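Local coordinates for protein serine protease pet (Escherichia coli, PDB 4OM9) that is an autotransporter enterotoxin of enteroaggregative E. coli that acts as a serine protease, with host alpha-fodrin as its probable target, at residues G738-A743 with A759-G764; F50-A55 with V112-A117. One frame throughout, in Å; residues are numbered along the deposited sequence.

Interaction 1. Residues G738-A743 with A759-G764; sequences GANFTA and AKLSFG
Two successive passes of the beta-helix lie side by side here: Ala739 to Ala743 and Ala759 to Gly764 run 16° apart. Only the first is a regular strand at this point. The backbone link at the start is weak, from Lys760 N to Ala739 O at 3.4 Å. At the other end Gly764 N donates to Ala743 O over 2.8 Å, tilted 19° from the carbonyl plane. Between them Ser762 uses its hydroxyl: Ala743 N gives its hydrogen to Ser762 OG at 2.6 Å. So short a distance in a strained loop makes the exact geometry doubtful. OG is placed between its own backbone N and carbonyl carbon (chi1 77°), which turns it to the partner strand. The peptide before Ser762 is modelled cis, which is unusual before a residue other than proline, and the second pass is not a regular strand here.

On the outer side one methyl does the touching. Leu761 CD1 meets both Asn740 OD1 and Thr742 OG1, each at 3.3 Å. The Lys760 chain lies alongside Asn740 and turns its end away. On the inner side two rings meet. Phe763 CE1 lies near the plane of the Phe741 ring, at its edge, 4.3 Å from Phe741 CE1. Ala743 CB touches the Phe763 edge in plane, 3.8 Å from Phe763 CD1. Phe763 also stacks on Tyr790, and Phe741 rests on Leu709 and Leu711. Strand 708-712 pairs with the other edge of 740-744. Stacked apolar residues inside successive parallel coils are characteristic of the right-handed beta-helix of autotransporter passenger domains.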
ATOM      1  N   GLY A 738       9.759 -27.501  13.710  1.00 91.61           N
ATOM      2  CA  GLY A 738       9.465 -27.170  15.096  1.00 90.08           C
ATOM      3  C   GLY A 738       8.363 -26.122  15.166  1.00 92.93           C
ATOM      4  O   GLY A 738       8.599 -24.988  15.568  1.00 91.88           O
ATOM      5  N   ALA A 739       7.151 -26.516  14.782  1.00 78.81           N
ATOM      6  CA  ALA A 739       6.057 -25.585  14.518  1.00 74.01           C
ATOM      7  C   ALA A 739       5.033 -25.495  15.644  1.00 77.80           C
ATOM      8  O   ALA A 739       5.229 -26.051  16.723  1.00 84.72           O
ATOM      9  CB  ALA A 739       5.366 -25.976  13.234  1.00 72.64           C
ATOM     10  N   ASN A 740       3.946 -24.771  15.385  1.00 61.14           N
ATOM     11  CA  ASN A 740       2.829 -24.661  16.327  1.00 61.86           C
ATOM     12  C   ASN A 740       1.474 -24.946  15.689  1.00 61.36           C
ATOM     13  O   ASN A 740       1.097 -24.371  14.649  1.00 60.93           O
ATOM     14  CB  ASN A 740       2.788 -23.279  16.976  1.00 62.93           C
ATOM     15  CG  ASN A 740       3.905 -23.069  17.970  1.00 66.70           C
ATOM     16  OD1 ASN A 740       4.148 -23.913  18.840  1.00 64.00           O
ATOM     17  ND2 ASN A 740       4.603 -21.947  17.842  1.00 64.48           N
ATOM     18  N   PHE A 741       0.747 -25.851  16.326  1.00 61.49           N
ATOM     19  CA  PHE A 741      -0.599 -26.190  15.922  1.00 61.18           C
ATOM     20  C   PHE A 741      -1.497 -26.074  17.149  1.00 62.22           C
ATOM     21  O   PHE A 741      -1.502 -26.947  18.016  1.00 64.23           O
ATOM     22  CB  PHE A 741      -0.641 -27.589  15.310  1.00 60.20           C
ATOM     23  CG  PHE A 741      -2.012 -28.028  14.882  1.00 59.88           C
ATOM     24  CD1 PHE A 741      -2.863 -28.663  15.776  1.00 60.39           C
ATOM     25  CD2 PHE A 741      -2.444 -27.827  13.581  1.00 59.13           C
ATOM     26  CE1 PHE A 741      -4.116 -29.074  15.389  1.00 60.14           C
ATOM     27  CE2 PHE A 741      -3.702 -28.237  13.183  1.00 58.88           C
ATOM     28  CZ  PHE A 741      -4.539 -28.862  14.087  1.00 59.38           C
ATOM     29  N   THR A 742      -2.244 -24.980  17.205  1.00 62.82           N
ATOM     30  CA  THR A 742      -3.057 -24.636  18.356  1.00 65.64           C
ATOM     31  C   THR A 742      -4.558 -24.659  18.061  1.00 69.75           C
ATOM     32  O   THR A 742      -5.030 -24.041  17.109  1.00 68.85           O
ATOM     33  CB  THR A 742      -2.668 -23.236  18.903  1.00 69.93           C
ATOM     34  OG1 THR A 742      -1.286 -23.235  19.273  1.00 74.31           O
ATOM     35  CG2 THR A 742      -3.509 -22.855  20.117  1.00 72.13           C
ATOM     36  N   ALA A 743      -5.304 -25.382  18.887  1.00 64.48           N
ATOM     37  CA  ALA A 743      -6.756 -25.359  18.829  1.00 64.77           C
ATOM     38  C   ALA A 743      -7.287 -24.964  20.197  1.00 66.20           C
ATOM     39  O   ALA A 743      -6.819 -25.473  21.216  1.00 68.39           O
ATOM     40  CB  ALA A 743      -7.305 -26.705  18.404  1.00 63.98           C
ATOM     41  N   ALA A 759       7.352 -30.803  17.259  1.00 61.05           N
ATOM     42  CA  ALA A 759       6.267 -29.823  17.205  1.00 65.78           C
ATOM     43  C   ALA A 759       5.628 -29.652  18.574  1.00 75.19           C
ATOM     44  O   ALA A 759       5.982 -30.352  19.518  1.00 78.16           O
ATOM     45  CB  ALA A 759       5.224 -30.230  16.175  1.00 65.25           C
ATOM     46  N   LYS A 760       4.692 -28.716  18.686  1.00 82.75           N
ATOM     47  CA  LYS A 760       4.121 -28.390  19.988  1.00 83.73           C
ATOM     48  C   LYS A 760       2.607 -28.257  19.961  1.00 77.85           C
ATOM     49  O   LYS A 760       1.994 -28.332  18.903  1.00 75.08           O
ATOM     50  CB  LYS A 760       4.730 -27.090  20.514  1.00 84.11           C
ATOM     51  CG  LYS A 760       6.250 -27.096  20.636  1.00 85.83           C
ATOM     52  CD  LYS A 760       6.790 -25.673  20.614  1.00 85.03           C
ATOM     53  CE  LYS A 760       6.413 -24.890  21.874  1.00 84.56           C
ATOM     54  NZ  LYS A 760       7.170 -25.381  23.063  1.00 93.28           N
ATOM     55  N   LEU A 761       2.022 -28.116  21.152  1.00 96.84           N
ATOM     56  CA  LEU A 761       0.682 -27.548  21.322  1.00 92.97           C
ATOM     57  C   LEU A 761      -0.447 -28.473  20.808  1.00 85.85           C
ATOM     58  O   LEU A 761      -0.179 -29.358  19.987  1.00 87.68           O
ATOM     59  CB  LEU A 761       0.672 -26.166  20.648  1.00 93.54           C
ATOM     60  CG  LEU A 761       1.419 -25.136  21.512  1.00 96.15           C
ATOM     61  CD1 LEU A 761       1.524 -23.785  20.836  1.00 87.06           C
ATOM     62  CD2 LEU A 761       0.763 -25.006  22.888  1.00 93.00           C
ATOM     63  N   SER A 762      -1.694 -28.316  21.286  1.00117.23           N
ATOM     64  CA  SER A 762      -2.173 -27.237  22.168  1.00108.27           C
ATOM     65  C   SER A 762      -3.444 -27.544  22.940  1.00116.61           C
ATOM     66  O   SER A 762      -3.545 -27.229  24.122  1.00122.90           O
ATOM     67  CB  SER A 762      -2.510 -26.014  21.363  1.00105.37           C
ATOM     68  OG  SER A 762      -3.767 -26.237  20.744  1.00106.81           O
ATOM     69  N   PHE A 763      -4.417 -28.105  22.212  1.00 79.70           N
ATOM     70  CA  PHE A 763      -5.854 -28.166  22.554  1.00 79.14           C
ATOM     71  C   PHE A 763      -6.314 -27.502  23.853  1.00 83.08           C
ATOM     72  O   PHE A 763      -5.903 -27.888  24.942  1.00 89.57           O
ATOM     73  CB  PHE A 763      -6.327 -29.620  22.592  1.00 81.52           C
ATOM     74  CG  PHE A 763      -5.949 -30.421  21.383  1.00 81.60           C
ATOM     75  CD1 PHE A 763      -6.130 -29.922  20.113  1.00 74.11           C
ATOM     76  CD2 PHE A 763      -5.413 -31.689  21.530  1.00 83.45           C
ATOM     77  CE1 PHE A 763      -5.772 -30.673  19.001  1.00 70.99           C
ATOM     78  CE2 PHE A 763      -5.058 -32.445  20.437  1.00 78.33           C
ATOM     79  CZ  PHE A 763      -5.238 -31.938  19.167  1.00 76.01           C
ATOM     80  N   GLY A 764      -7.198 -26.521  23.733  1.00 85.62           N
ATOM     81  CA  GLY A 764      -7.821 -25.934  24.902  1.00 94.11           C
ATOM     82  C   GLY A 764      -7.223 -24.624  25.364  1.00 95.13           C
ATOM     83  O   GLY A 764      -6.002 -24.462  25.436  1.00 93.25           O
TER

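Interaction 2. Residues F50-A55 with V112-A117; sequences FSSATA and VETRGA
Ser52 and Thr114 share a hydroxyl-hydroxyl hydrogen bond, and these two residues bury more surface here than the other residues of the contact. Ser52 OG and Thr114 OG1 are 3.1 Å apart, and either may be the donor. Thr114 OG1 also accepts from Gly116 N at 2.9 Å, with a fairly straight N-H of 161°. This closes an ST turn. Thr114 holds OG1 anti to its backbone N (chi1 165°), beside the carbonyl carbon, where it can reach both partners. Ser52 OG comes down on the backbone after that turn, 3.0 Å from Gly116 C. It is near Ala117 N as well, but the angle is too poor for a bond.

Ser51 adds its carbonyl and its hydroxyl. Its O packs against the apolar side of Thr114, 3.5 Å from Thr114 CB and 3.6 Å from Thr114 CG2. Its OG is bonded to Asp49 OD1 and also accepts from a water. That water donates to Glu113 O too, at 3.1 Å. The water thus bridges Ser51 OG and Glu113 O, with Arg115 NH1 only weakly joined.

The first loop is a type I turn, Phe50 to Ala53, with Phe50 packed on Phe148 and Val150. Ser52 and Ala117 both make backbone bonds to Ser61 of strand 60-63. Arg115 NH1 bonds Gly401 O, and Glu113 bonds Tyr398 OH, both in the beta-helix. The contact joins two loops of the protease domain, whose family belongs to the chymotrypsin-like PA clan, at its border with the beta-helix.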
ATOM      1  N   PHE A  50       7.868  21.017  -3.845  1.00 28.18           N
ATOM      2  CA  PHE A  50       8.685  21.680  -4.846  1.00 27.61           C
ATOM      3  C   PHE A  50       8.184  21.561  -6.294  1.00 27.99           C
ATOM      4  O   PHE A  50       8.938  21.845  -7.233  1.00 28.83           O
ATOM      5  CB  PHE A  50      10.104  21.147  -4.779  1.00 27.62           C
ATOM      6  CG  PHE A  50      10.776  21.403  -3.472  1.00 28.34           C
ATOM      7  CD1 PHE A  50      10.960  22.704  -3.021  1.00 28.64           C
ATOM      8  CD2 PHE A  50      11.237  20.342  -2.689  1.00 28.84           C
ATOM      9  CE1 PHE A  50      11.585  22.945  -1.820  1.00 29.41           C
ATOM     10  CE2 PHE A  50      11.879  20.584  -1.484  1.00 29.59           C
ATOM     11  CZ  PHE A  50      12.056  21.881  -1.046  1.00 29.89           C
ATOM     12  N   SER A  51       6.934  21.170  -6.503  1.00 32.40           N
ATOM     13  CA  SER A  51       6.499  20.958  -7.887  1.00 31.61           C
ATOM     14  C   SER A  51       6.261  22.264  -8.682  1.00 27.62           C
ATOM     15  O   SER A  51       6.070  22.205  -9.878  1.00 26.79           O
ATOM     16  CB  SER A  51       5.247  20.085  -7.929  1.00 34.66           C
ATOM     17  OG  SER A  51       4.217  20.615  -7.120  1.00 39.06           O
ATOM     18  N   SER A  52       6.326  23.434  -8.050  1.00 32.74           N
ATOM     19  CA  SER A  52       6.209  24.701  -8.809  1.00 31.74           C
ATOM     20  C   SER A  52       7.518  25.093  -9.519  1.00 29.69           C
ATOM     21  O   SER A  52       7.535  25.982 -10.391  1.00 29.74           O
ATOM     22  CB  SER A  52       5.762  25.836  -7.894  1.00 30.70           C
ATOM     23  OG  SER A  52       4.577  25.484  -7.204  1.00 36.18           O
ATOM     24  N   ALA A  53       8.607  24.421  -9.159  1.00 25.72           N
ATOM     25  CA  ALA A  53       9.900  24.637  -9.806  1.00 26.20           C
ATOM     26  C   ALA A  53       9.896  24.126 -11.249  1.00 24.86           C
ATOM     27  O   ALA A  53       9.314  23.080 -11.540  1.00 24.77           O
ATOM     28  CB  ALA A  53      11.035  23.950  -9.000  1.00 25.67           C
ATOM     29  N   THR A  54      10.530  24.878 -12.148  1.00 25.79           N
ATOM     30  CA  THR A  54      10.822  24.379 -13.483  1.00 25.09           C
ATOM     31  C   THR A  54      11.717  23.146 -13.399  1.00 24.31           C
ATOM     32  O   THR A  54      12.526  23.029 -12.487  1.00 24.58           O
ATOM     33  CB  THR A  54      11.539  25.437 -14.338  1.00 25.26           C
ATOM     34  OG1 THR A  54      12.760  25.822 -13.684  1.00 26.64           O
ATOM     35  CG2 THR A  54      10.654  26.701 -14.551  1.00 25.62           C
ATOM     36  N   ALA A  55      11.584  22.250 -14.372  1.00 30.89           N
ATOM     37  CA  ALA A  55      12.439  21.073 -14.497  1.00 29.68           C
ATOM     38  C   ALA A  55      13.908  21.412 -14.306  1.00 31.25           C
ATOM     39  O   ALA A  55      14.638  20.680 -13.636  1.00 31.90           O
ATOM     40  CB  ALA A  55      12.238  20.429 -15.839  1.00 28.64           C
ATOM     41  N   VAL A 112      -0.289  23.633 -16.754  1.00 31.68           N
ATOM     42  CA  VAL A 112      -1.221  22.601 -16.356  1.00 31.96           C
ATOM     43  C   VAL A 112      -0.691  21.791 -15.152  1.00 31.54           C
ATOM     44  O   VAL A 112      -1.477  21.311 -14.341  1.00 31.75           O
ATOM     45  CB  VAL A 112      -1.531  21.692 -17.573  1.00 32.53           C
ATOM     46  CG1 VAL A 112      -2.011  20.333 -17.166  1.00 33.11           C
ATOM     47  CG2 VAL A 112      -2.563  22.354 -18.456  1.00 33.40           C
ATOM     48  N   GLU A 113       0.629  21.684 -15.013  1.00 31.09           N
ATOM     49  CA  GLU A 113       1.237  20.735 -14.040  1.00 30.85           C
ATOM     50  C   GLU A 113       1.206  21.147 -12.573  1.00 30.54           C
ATOM     51  O   GLU A 113       1.186  20.287 -11.701  1.00 30.60           O
ATOM     52  CB  GLU A 113       2.698  20.443 -14.413  1.00 30.66           C
ATOM     53  CG  GLU A 113       2.874  19.669 -15.728  1.00 31.13           C
ATOM     54  CD  GLU A 113       2.432  20.454 -16.979  1.00 31.42           C
ATOM     55  OE1 GLU A 113       2.171  21.680 -16.886  1.00 31.25           O
ATOM     56  OE2 GLU A 113       2.342  19.822 -18.055  1.00 31.93           O
ATOM     57  N   THR A 114       1.244  22.446 -12.287  1.00 31.50           N
ATOM     58  CA  THR A 114       1.288  22.903 -10.900  1.00 32.70           C
ATOM     59  C   THR A 114       0.403  24.110 -10.714  1.00 35.45           C
ATOM     60  O   THR A 114       0.165  24.859 -11.664  1.00 36.90           O
ATOM     61  CB  THR A 114       2.729  23.235 -10.445  1.00 32.90           C
ATOM     62  OG1 THR A 114       2.688  23.990  -9.225  1.00 36.03           O
ATOM     63  CG2 THR A 114       3.475  24.034 -11.496  1.00 31.03           C
ATOM     64  N   ARG A 115      -0.112  24.304  -9.503  1.00 31.03           N
ATOM     65  CA  ARG A 115      -0.933  25.481  -9.246  1.00 33.19           C
ATOM     66  C   ARG A 115      -0.058  26.674  -8.862  1.00 34.21           C
ATOM     67  O   ARG A 115      -0.562  27.790  -8.684  1.00 31.34           O
ATOM     68  CB  ARG A 115      -1.984  25.209  -8.172  1.00 32.87           C
ATOM     69  CG  ARG A 115      -3.268  24.569  -8.716  1.00 33.95           C
ATOM     70  CD  ARG A 115      -3.045  23.122  -9.069  1.00 31.92           C
ATOM     71  NE  ARG A 115      -2.768  22.341  -7.864  1.00 34.98           N
ATOM     72  CZ  ARG A 115      -2.043  21.220  -7.820  1.00 36.88           C
ATOM     73  NH1 ARG A 115      -1.482  20.716  -8.916  1.00 34.99           N
ATOM     74  NH2 ARG A 115      -1.864  20.611  -6.659  1.00 36.45           N
ATOM     75  N   GLY A 116       1.248  26.437  -8.768  1.00 29.86           N
ATOM     76  CA  GLY A 116       2.218  27.501  -8.563  1.00 29.61           C
ATOM     77  C   GLY A 116       2.552  27.753  -7.102  1.00 29.54           C
ATOM     78  O   GLY A 116       1.872  27.255  -6.211  1.00 30.54           O
ATOM     79  N   ALA A 117       3.596  28.530  -6.840  1.00 30.88           N
ATOM     80  CA  ALA A 117       3.982  28.773  -5.451  1.00 31.87           C
ATOM     81  C   ALA A 117       3.124  29.886  -4.852  1.00 31.18           C
ATOM     82  O   ALA A 117       2.617  30.740  -5.583  1.00 29.98           O
ATOM     83  CB  ALA A 117       5.467  29.112  -5.354  1.00 29.13           C
TER
HETATM   84  O   HOH W   1       1.655  19.848  -8.627  1.00 48.12           O

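Overall arrangement
Interactions 1 and 2 lie on opposite sides of the chain's centre. Their centres are 59 Å apart, and their nearest atoms about 47 Å, so neither touches the other. They follow in series along the chain: interaction 2 closes before interaction 1 opens. Interaction 2 joins loops 57 residues apart within the protease domain. Interaction 1 joins segments 16 residues apart, one coil to the next, further along the beta-helix. Interaction 2 is polar and partly buried, with a bridging water; interaction 1 is buried and larger, with apolar aromatic side chains inside. Together they sample two parts of the passenger domain, the protease and its long beta-helix.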